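Long-range contacts in putative cell invasion protein with MAC/Perforin domain (Bacteroides thetaiotaomicron VPI-5482, PDB 3KK7), which is of unknown function but belongs to the membrane-attack complex/perforin (MACPF) family, many of whose members form pores in membranes: residues T100-A105 and S163-N168; G219-A224 and M335-D340; I380-R385 and D395-L400. All coordinates share one frame; numbering follows the deposited sequence.

The three contacts follow one another along the chain. Interactions 1 and 2 both lie in the MACPF domain. Their centres are about 7 Å apart, and they touch directly, notably through a salt bridge between Lys104 and Asp337. They also share a sheet, because strand 157-173 has strand 93-108 on one side and strand 220-230 on the other. Interaction 3 belongs to a separate sheet in the D2 region. Its centre is about 58 Å from that of interaction 1 and about 52 Å from that of interaction 2, across the centre of the chain. The set therefore samples two separate parts of an elongated molecule.

Interaction 1: residues T100-A105 and S163-N168; sequences TTETKA and SIEVVN
Segments 100-105 and 163-168 run antiparallel, their axes 156° apart, with Thr100 opposite Val167, Glu102 opposite Glu165 and Lys104 opposite Ser163 as hydrogen-bonded pairs. Each pair exchanges two backbone bonds. The six bonds span 2.8 Å (Val167 N to Thr100 O) to 3.2 Å (Thr100 N to Val167 O). At the non-hydrogen-bonded pairs, Thr101-Val166 and Thr103-Ile164, CA-H...O contacts fill in. One runs from Thr103 CA to Ser163 O (3.1 Å).

The side chains divide between two faces. Thr101, Thr103, Ile164 and Val166 share one. There Trp253 of strand 251-254 lies against Thr101, Thr103 and Ile164.

The other face carries Thr100, Glu102, Lys104, Ser163, Glu165 and Val167. Thr100 and Val167 lie side by side and point the same way. The Thr100 hydroxyl sits between its own N and carbonyl carbon (chi1 50°), which sets OG1 against Val167 CB at 3.6 Å. Glu165 leaves the backbone with CG beside N (chi1 -56°) and then runs extended. Its OE1 stands 4.0 Å from Glu102 CB. Ser163 OG gives a weak bond to Glu165 OE2 (3.2 Å). Lys104 NZ is 4.5 Å from Glu165 OE2, too far for a salt bridge, and pairs with Asp337 instead. Asp337 OD2 is modelled unusually close to Glu165 OE2, so the detail there is doubtful. Lys104, and more weakly Arg221, would probably offset the negative charge.

Ile336 of strand 334-338 touches Glu165 and Val167 on this face. Long antiparallel strands side by side, 93-108 against 157-173 and then 220-230 and 288-298, form the twisted central sheet of the MACPF fold.

Interaction 2: residues G219-A224 and M335-D340; sequences GGRASA and MIDLQD
Arg221 reaches across to Ile336 and Asp337 with its chain fully stretched. Its CG lies opposite the backbone N (chi1 171°), and the later torsions stay extended, which carries the guanidinium past the Ile336 side chain to that residue's carbonyl. NH1 gives Ile336 O a bond of 2.8 Å, with the oxygen 19° out of the guanidinium plane. The same oxygen lies 3.2 Å from Arg221 CD. NH1 also bonds to Ile69 O.

Asp337 OD2 sits over one guanidinium face, toward its rim, at 3.9 Å from NH1. No N-H points at it, so this long salt bridge rests on charge alone. Asp337 OD2 has a closer partner in Lys104. Its OD1 takes the Leu338 N-H on the anti side (2.8 Å), which helps fix the carboxylate's rotation.

Ile336 lies against the start of the other segment. Its CG2 meets Gly219 O at 3.4 Å and its CD1 meets Gly220 O at 3.5 Å. Gly219, with no side chain, has backbone angles that would press a CB against the preceding carbonyl oxygen, and Ile336 CD1 packs close to it. A leucine in place of Arg221 would probably deprive Ile336 O of this donor and leave Asp337 with less positive charge nearby.

The chain turns a corner at Gly219, and strands 220-224 and 335-338 cross at 71° without pairing. The Gly219-Gly220 pair is consistent with the end of the MACPF signature, at the bend of the central sheet.

Interaction 3: residues I380-R385 and D395-L400; sequences IKMYIR and DIVPVL
In the D2 region, the beta hairpin of strands 376-386 and 392-401 sets Ile380 opposite Val397 and Met382 opposite Asp395. Both are antiparallel hydrogen-bonded pairs. Val397 N meets Ile380 O at 2.8 Å, and Met382 N meets Asp395 O at 2.7 Å. Lys381 and Ile396 form the non-hydrogen-bonded pair between them. The short segment axes lie 122° apart, well off straight antiparallel, and only these three residue pairs form bridges between the segments. Lys381 CA makes a CA-H...O contact with Asp395 O at 3.2 Å. The Lys381 chain then leads off, and NZ bonds to Pro455 O.

Ile380, Met382, Asp395 and Val397 point to one face. Met382, modelled as selenomethionine, extends from the backbone (chi1 -174°) and brings SE across Val397 CG2 at 4.2 Å. Ile409 of strand 407-411 touches both residues. Ile380 CG1 lies between its own N and carbonyl carbon (chi1 59°), where it meets Val399 CG2 at 4.1 Å.

The strands stay paired beyond Met382, but the regular ladder is broken by a classic beta bulge, in which Ile384 and Arg385 both face Leu393. Within the bulge, Ile384 CG1 crosses the Asp395 side chain, 3.9 Å from Asp395 CB. Asp395 OD1 also takes a weak bond from the neighbouring Ile396 N. On the opposite face from Met382, Lys381 and Ile396 both touch Phe432 of helix 429-443.

Interaction 1: residues T100-A105 and S163-N168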
loop_
_atom_site.group_PDB
_atom_site.type_symbol
_atom_site.label_atom_id
_atom_site.label_comp_id
_atom_site.label_asym_id
_atom_site.label_seq_id
_atom_site.Cartn_x
_atom_site.Cartn_y
_atom_site.Cartn_z
ATOM N N THR A 100 -27.322 5.380 -14.115
ATOM C CA THR A 100 -28.051 4.587 -13.123
ATOM C C THR A 100 -28.071 5.275 -11.775
ATOM O O THR A 100 -27.432 6.295 -11.567
ATOM C CB THR A 100 -27.406 3.213 -12.922
ATOM O OG1 THR A 100 -26.013 3.412 -12.689
ATOM C CG2 THR A 100 -27.583 2.315 -14.149
ATOM N N THR A 101 -28.855 4.711 -10.873
ATOM C CA THR A 101 -28.942 5.162 -9.489
ATOM C C THR A 101 -28.673 3.925 -8.678
ATOM O O THR A 101 -28.860 2.827 -9.161
ATOM C CB THR A 101 -30.320 5.718 -9.128
ATOM O OG1 THR A 101 -31.291 4.677 -9.224
ATOM C CG2 THR A 101 -30.710 6.845 -10.053
ATOM N N GLU A 102 -28.226 4.104 -7.449
ATOM C CA GLU A 102 -27.863 2.989 -6.584
ATOM C C GLU A 102 -28.126 3.392 -5.131
ATOM O O GLU A 102 -27.744 4.484 -4.704
ATOM C CB GLU A 102 -26.375 2.665 -6.770
ATOM C CG GLU A 102 -26.001 1.203 -6.587
ATOM C CD GLU A 102 -26.165 0.371 -7.879
ATOM O OE1 GLU A 102 -25.487 0.682 -8.897
ATOM O OE2 GLU A 102 -26.956 -0.613 -7.865
ATOM N N THR A 103 -28.805 2.539 -4.378
ATOM C CA THR A 103 -28.850 2.702 -2.926
ATOM C C THR A 103 -28.332 1.411 -2.290
ATOM O O THR A 103 -28.561 0.308 -2.796
ATOM C CB THR A 103 -30.242 3.054 -2.418
ATOM O OG1 THR A 103 -31.142 2.009 -2.757
ATOM C CG2 THR A 103 -30.735 4.361 -3.035
ATOM N N LYS A 104 -27.553 1.567 -1.235
ATOM C CA LYS A 104 -27.026 0.441 -0.483
ATOM C C LYS A 104 -27.124 0.867 0.967
ATOM O O LYS A 104 -26.820 2.007 1.282
ATOM C CB LYS A 104 -25.531 0.163 -0.756
ATOM C CG LYS A 104 -24.977 0.348 -2.156
ATOM C CD LYS A 104 -23.453 0.603 -2.027
ATOM C CE LYS A 104 -22.676 0.619 -3.367
ATOM N NZ LYS A 104 -21.211 0.767 -3.089
ATOM N N ALA A 105 -27.510 -0.055 1.835
ATOM C CA ALA A 105 -27.546 0.183 3.275
ATOM C C ALA A 105 -26.762 -0.941 3.935
ATOM O O ALA A 105 -26.796 -2.073 3.481
ATOM C CB ALA A 105 -28.995 0.218 3.793
ATOM N N SER A 163 -25.861 4.672 1.384
ATOM C CA SER A 163 -25.279 5.294 0.208
ATOM C C SER A 163 -26.335 5.560 -0.848
ATOM O O SER A 163 -27.131 4.686 -1.196
ATOM C CB SER A 163 -24.157 4.450 -0.373
ATOM O OG SER A 163 -23.392 5.226 -1.280
ATOM N N ILE A 164 -26.347 6.787 -1.338
ATOM C CA ILE A 164 -27.313 7.228 -2.327
ATOM C C ILE A 164 -26.463 7.805 -3.426
ATOM O O ILE A 164 -25.758 8.792 -3.192
ATOM C CB ILE A 164 -28.254 8.306 -1.735
ATOM C CG1 ILE A 164 -29.035 7.707 -0.568
ATOM C CG2 ILE A 164 -29.196 8.882 -2.799
ATOM C CD1 ILE A 164 -30.058 8.617 0.028
ATOM N N GLU A 165 -26.512 7.185 -4.601
ATOM C CA GLU A 165 -25.592 7.517 -5.695
ATOM C C GLU A 165 -26.308 7.760 -7.015
ATOM O O GLU A 165 -27.127 6.935 -7.468
ATOM C CB GLU A 165 -24.587 6.376 -5.903
ATOM C CG GLU A 165 -23.835 6.052 -4.661
ATOM C CD GLU A 165 -22.725 5.033 -4.831
ATOM O OE1 GLU A 165 -22.776 4.150 -5.729
ATOM O OE2 GLU A 165 -21.802 5.124 -4.013
ATOM N N VAL A 166 -26.003 8.886 -7.638
ATOM C CA VAL A 166 -26.390 9.064 -9.020
ATOM C C VAL A 166 -25.124 8.791 -9.831
ATOM O O VAL A 166 -24.113 9.488 -9.704
ATOM C CB VAL A 166 -26.968 10.415 -9.271
ATOM C CG1 VAL A 166 -27.398 10.517 -10.750
ATOM C CG2 VAL A 166 -28.137 10.604 -8.354
ATOM N N VAL A 167 -25.159 7.715 -10.603
ATOM C CA VAL A 167 -23.970 7.250 -11.274
ATOM C C VAL A 167 -24.058 7.680 -12.716
ATOM O O VAL A 167 -25.079 7.483 -13.402
ATOM C CB VAL A 167 -23.768 5.734 -11.111
ATOM C CG1 VAL A 167 -22.568 5.266 -11.901
ATOM C CG2 VAL A 167 -23.610 5.401 -9.629
ATOM N N ASN A 168 -22.980 8.309 -13.159
ATOM C CA ASN A 168 -22.954 8.846 -14.492
ATOM C C ASN A 168 -21.828 8.320 -15.355
ATOM O O ASN A 168 -21.939 8.305 -16.575
ATOM C CB ASN A 168 -22.877 10.347 -14.409
ATOM C CG ASN A 168 -23.431 11.003 -15.616
ATOM O OD1 ASN A 168 -24.649 10.942 -15.860
ATOM N ND2 ASN A 168 -22.562 11.649 -16.390
#

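Interaction 2: residues G219-A224 and M335-D340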
loop_
_atom_site.group_PDB
_atom_site.type_symbol
_atom_site.label_atom_id
_atom_site.label_comp_id
_atom_site.label_asym_id
_atom_site.label_seq_id
_atom_site.Cartn_x
_atom_site.Cartn_y
_atom_site.Cartn_z
ATOM N N GLY A 219 -19.964 10.532 -10.375
ATOM C CA GLY A 219 -21.294 11.075 -10.269
ATOM C C GLY A 219 -21.432 11.957 -9.052
ATOM O O GLY A 219 -20.556 12.780 -8.784
ATOM N N GLY A 220 -22.557 11.791 -8.349
ATOM C CA GLY A 220 -22.802 12.412 -7.044
ATOM C C GLY A 220 -23.208 11.341 -6.029
ATOM O O GLY A 220 -23.715 10.323 -6.405
ATOM N N ARG A 221 -22.973 11.561 -4.748
ATOM C CA ARG A 221 -23.350 10.579 -3.726
ATOM C C ARG A 221 -23.691 11.260 -2.425
ATOM O O ARG A 221 -23.003 12.200 -2.046
ATOM C CB ARG A 221 -22.187 9.633 -3.456
ATOM C CG ARG A 221 -22.337 8.681 -2.263
ATOM C CD ARG A 221 -21.128 7.757 -2.206
ATOM N NE ARG A 221 -21.241 6.707 -1.204
ATOM C CZ ARG A 221 -20.300 5.798 -0.958
ATOM N NH1 ARG A 221 -19.161 5.806 -1.635
ATOM N NH2 ARG A 221 -20.483 4.891 -0.017
ATOM N N ALA A 222 -24.749 10.805 -1.751
ATOM C CA ALA A 222 -24.966 11.195 -0.366
ATOM C C ALA A 222 -24.649 9.965 0.478
ATOM O O ALA A 222 -25.053 8.860 0.160
ATOM C CB ALA A 222 -26.369 11.682 -0.142
ATOM N N SER A 223 -23.892 10.182 1.544
ATOM C CA SER A 223 -23.390 9.142 2.418
ATOM C C SER A 223 -23.801 9.516 3.810
ATOM O O SER A 223 -23.577 10.631 4.234
ATOM C CB SER A 223 -21.874 9.136 2.363
ATOM O OG SER A 223 -21.367 8.193 3.277
ATOM N N ALA A 224 -24.431 8.591 4.517
ATOM C CA ALA A 224 -24.931 8.830 5.858
ATOM C C ALA A 224 -24.447 7.695 6.760
ATOM O O ALA A 224 -24.535 6.519 6.376
ATOM C CB ALA A 224 -26.464 8.884 5.848
HETATM N N MSE A 335 -15.431 11.583 -8.141
HETATM C CA MSE A 335 -15.340 10.157 -7.828
HETATM C C MSE A 335 -16.256 9.839 -6.636
HETATM O O MSE A 335 -16.123 10.456 -5.594
HETATM C CB MSE A 335 -13.906 9.775 -7.484
HETATM C CG MSE A 335 -13.735 8.317 -7.042
HETATM SE SE MSE A 335 -11.855 7.928 -6.825
HETATM C CE MSE A 335 -11.728 7.682 -4.904
ATOM N N ILE A 336 -17.158 8.863 -6.790
ATOM C CA ILE A 336 -18.137 8.549 -5.759
ATOM C C ILE A 336 -18.158 7.112 -5.196
ATOM O O ILE A 336 -18.796 6.873 -4.166
ATOM C CB ILE A 336 -19.535 8.907 -6.237
ATOM C CG1 ILE A 336 -19.913 8.096 -7.470
ATOM C CG2 ILE A 336 -19.611 10.382 -6.507
ATOM C CD1 ILE A 336 -21.403 8.120 -7.787
ATOM N N ASP A 337 -17.487 6.161 -5.845
ATOM C CA ASP A 337 -17.462 4.761 -5.364
ATOM C C ASP A 337 -16.442 4.012 -6.187
ATOM O O ASP A 337 -15.945 4.537 -7.184
ATOM C CB ASP A 337 -18.836 4.077 -5.501
ATOM C CG ASP A 337 -19.151 3.097 -4.348
ATOM O OD1 ASP A 337 -18.189 2.472 -3.836
ATOM O OD2 ASP A 337 -20.359 2.939 -3.974
ATOM N N LEU A 338 -16.140 2.788 -5.780
ATOM C CA LEU A 338 -15.106 1.990 -6.421
ATOM C C LEU A 338 -15.719 0.778 -7.140
ATOM O O LEU A 338 -16.714 0.226 -6.706
ATOM C CB LEU A 338 -14.093 1.508 -5.382
ATOM C CG LEU A 338 -13.295 2.592 -4.649
ATOM C CD1 LEU A 338 -12.551 2.009 -3.456
ATOM C CD2 LEU A 338 -12.305 3.300 -5.583
ATOM N N GLN A 339 -15.108 0.401 -8.260
ATOM C CA GLN A 339 -15.442 -0.812 -8.970
ATOM C C GLN A 339 -14.828 -1.970 -8.237
ATOM O O GLN A 339 -13.816 -1.812 -7.560
ATOM C CB GLN A 339 -14.835 -0.793 -10.374
ATOM C CG GLN A 339 -15.436 0.216 -11.289
ATOM C CD GLN A 339 -14.826 0.163 -12.681
ATOM O OE1 GLN A 339 -14.517 -0.927 -13.204
ATOM N NE2 GLN A 339 -14.690 1.342 -13.314
ATOM N N ASP A 340 -15.418 -3.144 -8.391
ATOM C CA ASP A 340 -14.809 -4.331 -7.824
ATOM C C ASP A 340 -13.408 -4.432 -8.420
ATOM O O ASP A 340 -13.211 -4.266 -9.624
ATOM C CB ASP A 340 -15.611 -5.593 -8.140
ATOM C CG ASP A 340 -16.976 -5.633 -7.447
ATOM O OD1 ASP A 340 -17.323 -4.735 -6.658
ATOM O OD2 ASP A 340 -17.720 -6.590 -7.719
#

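Interaction 3: residues I380-R385 and D395-L400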
loop_
_atom_site.group_PDB
_atom_site.type_symbol
_atom_site.label_atom_id
_atom_site.label_comp_id
_atom_site.label_asym_id
_atom_site.label_seq_id
_atom_site.Cartn_x
_atom_site.Cartn_y
_atom_site.Cartn_z
ATOM N N ILE A 380 27.683 -13.749 7.917
ATOM C CA ILE A 380 27.080 -14.626 8.894
ATOM C C ILE A 380 26.870 -15.996 8.281
ATOM O O ILE A 380 27.427 -16.296 7.240
ATOM C CB ILE A 380 25.762 -14.018 9.433
ATOM C CG1 ILE A 380 24.763 -13.771 8.292
ATOM C CG2 ILE A 380 26.058 -12.717 10.176
ATOM C CD1 ILE A 380 23.311 -13.648 8.743
ATOM N N LYS A 381 26.074 -16.824 8.940
ATOM C CA LYS A 381 25.877 -18.199 8.544
ATOM C C LYS A 381 24.504 -18.385 7.914
ATOM O O LYS A 381 23.520 -17.868 8.428
ATOM C CB LYS A 381 26.039 -19.111 9.759
ATOM C CG LYS A 381 27.469 -19.198 10.236
ATOM C CD LYS A 381 27.627 -20.098 11.467
ATOM C CE LYS A 381 29.099 -20.283 11.811
ATOM N NZ LYS A 381 29.349 -20.517 13.253
HETATM N N MSE A 382 24.463 -19.117 6.794
HETATM C CA MSE A 382 23.221 -19.448 6.084
HETATM C C MSE A 382 23.002 -20.951 6.133
HETATM O O MSE A 382 23.893 -21.731 5.802
HETATM C CB MSE A 382 23.289 -18.990 4.628
HETATM C CG MSE A 382 22.009 -19.159 3.827
HETATM SE SE MSE A 382 22.416 -18.873 1.934
HETATM C CE MSE A 382 21.295 -20.267 1.096
ATOM N N TYR A 383 21.810 -21.338 6.576
ATOM C CA TYR A 383 21.454 -22.735 6.724
ATOM C C TYR A 383 21.400 -23.385 5.357
ATOM O O TYR A 383 20.872 -22.798 4.416
ATOM C CB TYR A 383 20.095 -22.852 7.414
ATOM C CG TYR A 383 19.655 -24.276 7.620
ATOM C CD1 TYR A 383 20.304 -25.092 8.539
ATOM C CD2 TYR A 383 18.606 -24.819 6.884
ATOM C CE1 TYR A 383 19.918 -26.411 8.733
ATOM C CE2 TYR A 383 18.211 -26.141 7.079
ATOM C CZ TYR A 383 18.873 -26.927 8.009
ATOM O OH TYR A 383 18.489 -28.228 8.218
ATOM N N ILE A 384 21.966 -24.582 5.246
ATOM C CA ILE A 384 21.984 -25.310 3.975
ATOM C C ILE A 384 21.203 -26.606 4.126
ATOM O O ILE A 384 20.195 -26.791 3.447
ATOM C CB ILE A 384 23.424 -25.615 3.451
ATOM C CG1 ILE A 384 24.206 -24.322 3.217
ATOM C CG2 ILE A 384 23.355 -26.410 2.137
ATOM C CD1 ILE A 384 23.617 -23.417 2.121
ATOM N N ARG A 385 21.653 -27.495 5.012
ATOM C CA ARG A 385 20.951 -28.759 5.238
ATOM C C ARG A 385 21.354 -29.417 6.547
ATOM O O ARG A 385 22.284 -28.952 7.221
ATOM C CB ARG A 385 21.229 -29.729 4.088
ATOM C CG ARG A 385 22.716 -30.016 3.845
ATOM C CD ARG A 385 22.907 -31.290 3.037
ATOM N NE ARG A 385 24.317 -31.682 2.983
ATOM C CZ ARG A 385 25.211 -31.184 2.131
ATOM N NH1 ARG A 385 24.870 -30.252 1.233
ATOM N NH2 ARG A 385 26.466 -31.625 2.178
ATOM N N ASP A 395 26.624 -22.478 5.509
ATOM C CA ASP A 395 27.598 -21.780 4.684
ATOM C C ASP A 395 27.828 -20.410 5.343
ATOM O O ASP A 395 26.999 -19.937 6.124
ATOM C CB ASP A 395 27.068 -21.619 3.247
ATOM C CG ASP A 395 28.147 -21.140 2.244
ATOM O OD1 ASP A 395 29.344 -21.144 2.591
ATOM O OD2 ASP A 395 27.804 -20.776 1.093
ATOM N N ILE A 396 28.964 -19.789 5.042
ATOM C CA ILE A 396 29.276 -18.448 5.531
ATOM C C ILE A 396 29.041 -17.523 4.362
ATOM O O ILE A 396 29.589 -17.725 3.288
ATOM C CB ILE A 396 30.728 -18.343 6.000
ATOM C CG1 ILE A 396 30.971 -19.317 7.150
ATOM C CG2 ILE A 396 31.057 -16.922 6.448
ATOM C CD1 ILE A 396 32.443 -19.510 7.488
ATOM N N VAL A 397 28.249 -16.491 4.597
ATOM C CA VAL A 397 27.718 -15.641 3.542
ATOM C C VAL A 397 27.754 -14.132 3.913
ATOM O O VAL A 397 27.465 -13.762 5.057
ATOM C CB VAL A 397 26.272 -16.089 3.256
ATOM C CG1 VAL A 397 25.437 -14.940 2.856
ATOM C CG2 VAL A 397 26.246 -17.185 2.179
ATOM N N PRO A 398 28.122 -13.262 2.950
ATOM C CA PRO A 398 27.939 -11.837 3.165
ATOM C C PRO A 398 26.496 -11.470 2.873
ATOM O O PRO A 398 25.952 -11.927 1.871
ATOM C CB PRO A 398 28.868 -11.207 2.132
ATOM C CG PRO A 398 28.972 -12.197 1.054
ATOM C CD PRO A 398 28.729 -13.541 1.636
ATOM N N VAL A 399 25.881 -10.673 3.751
ATOM C CA VAL A 399 24.501 -10.221 3.563
ATOM C C VAL A 399 24.468 -8.698 3.606
ATOM O O VAL A 399 24.737 -8.100 4.635
ATOM C CB VAL A 399 23.554 -10.802 4.644
ATOM C CG1 VAL A 399 22.145 -10.301 4.433
ATOM C CG2 VAL A 399 23.557 -12.317 4.622
ATOM N N LEU A 400 24.137 -8.061 2.483
ATOM C CA LEU A 400 23.990 -6.603 2.458
ATOM C C LEU A 400 22.661 -6.205 3.082
ATOM O O LEU A 400 21.603 -6.601 2.593
ATOM C CB LEU A 400 24.042 -6.096 1.031
ATOM C CG LEU A 400 23.847 -4.587 0.855
ATOM C CD1 LEU A 400 25.012 -3.781 1.488
ATOM C CD2 LEU A 400 23.657 -4.297 -0.636
#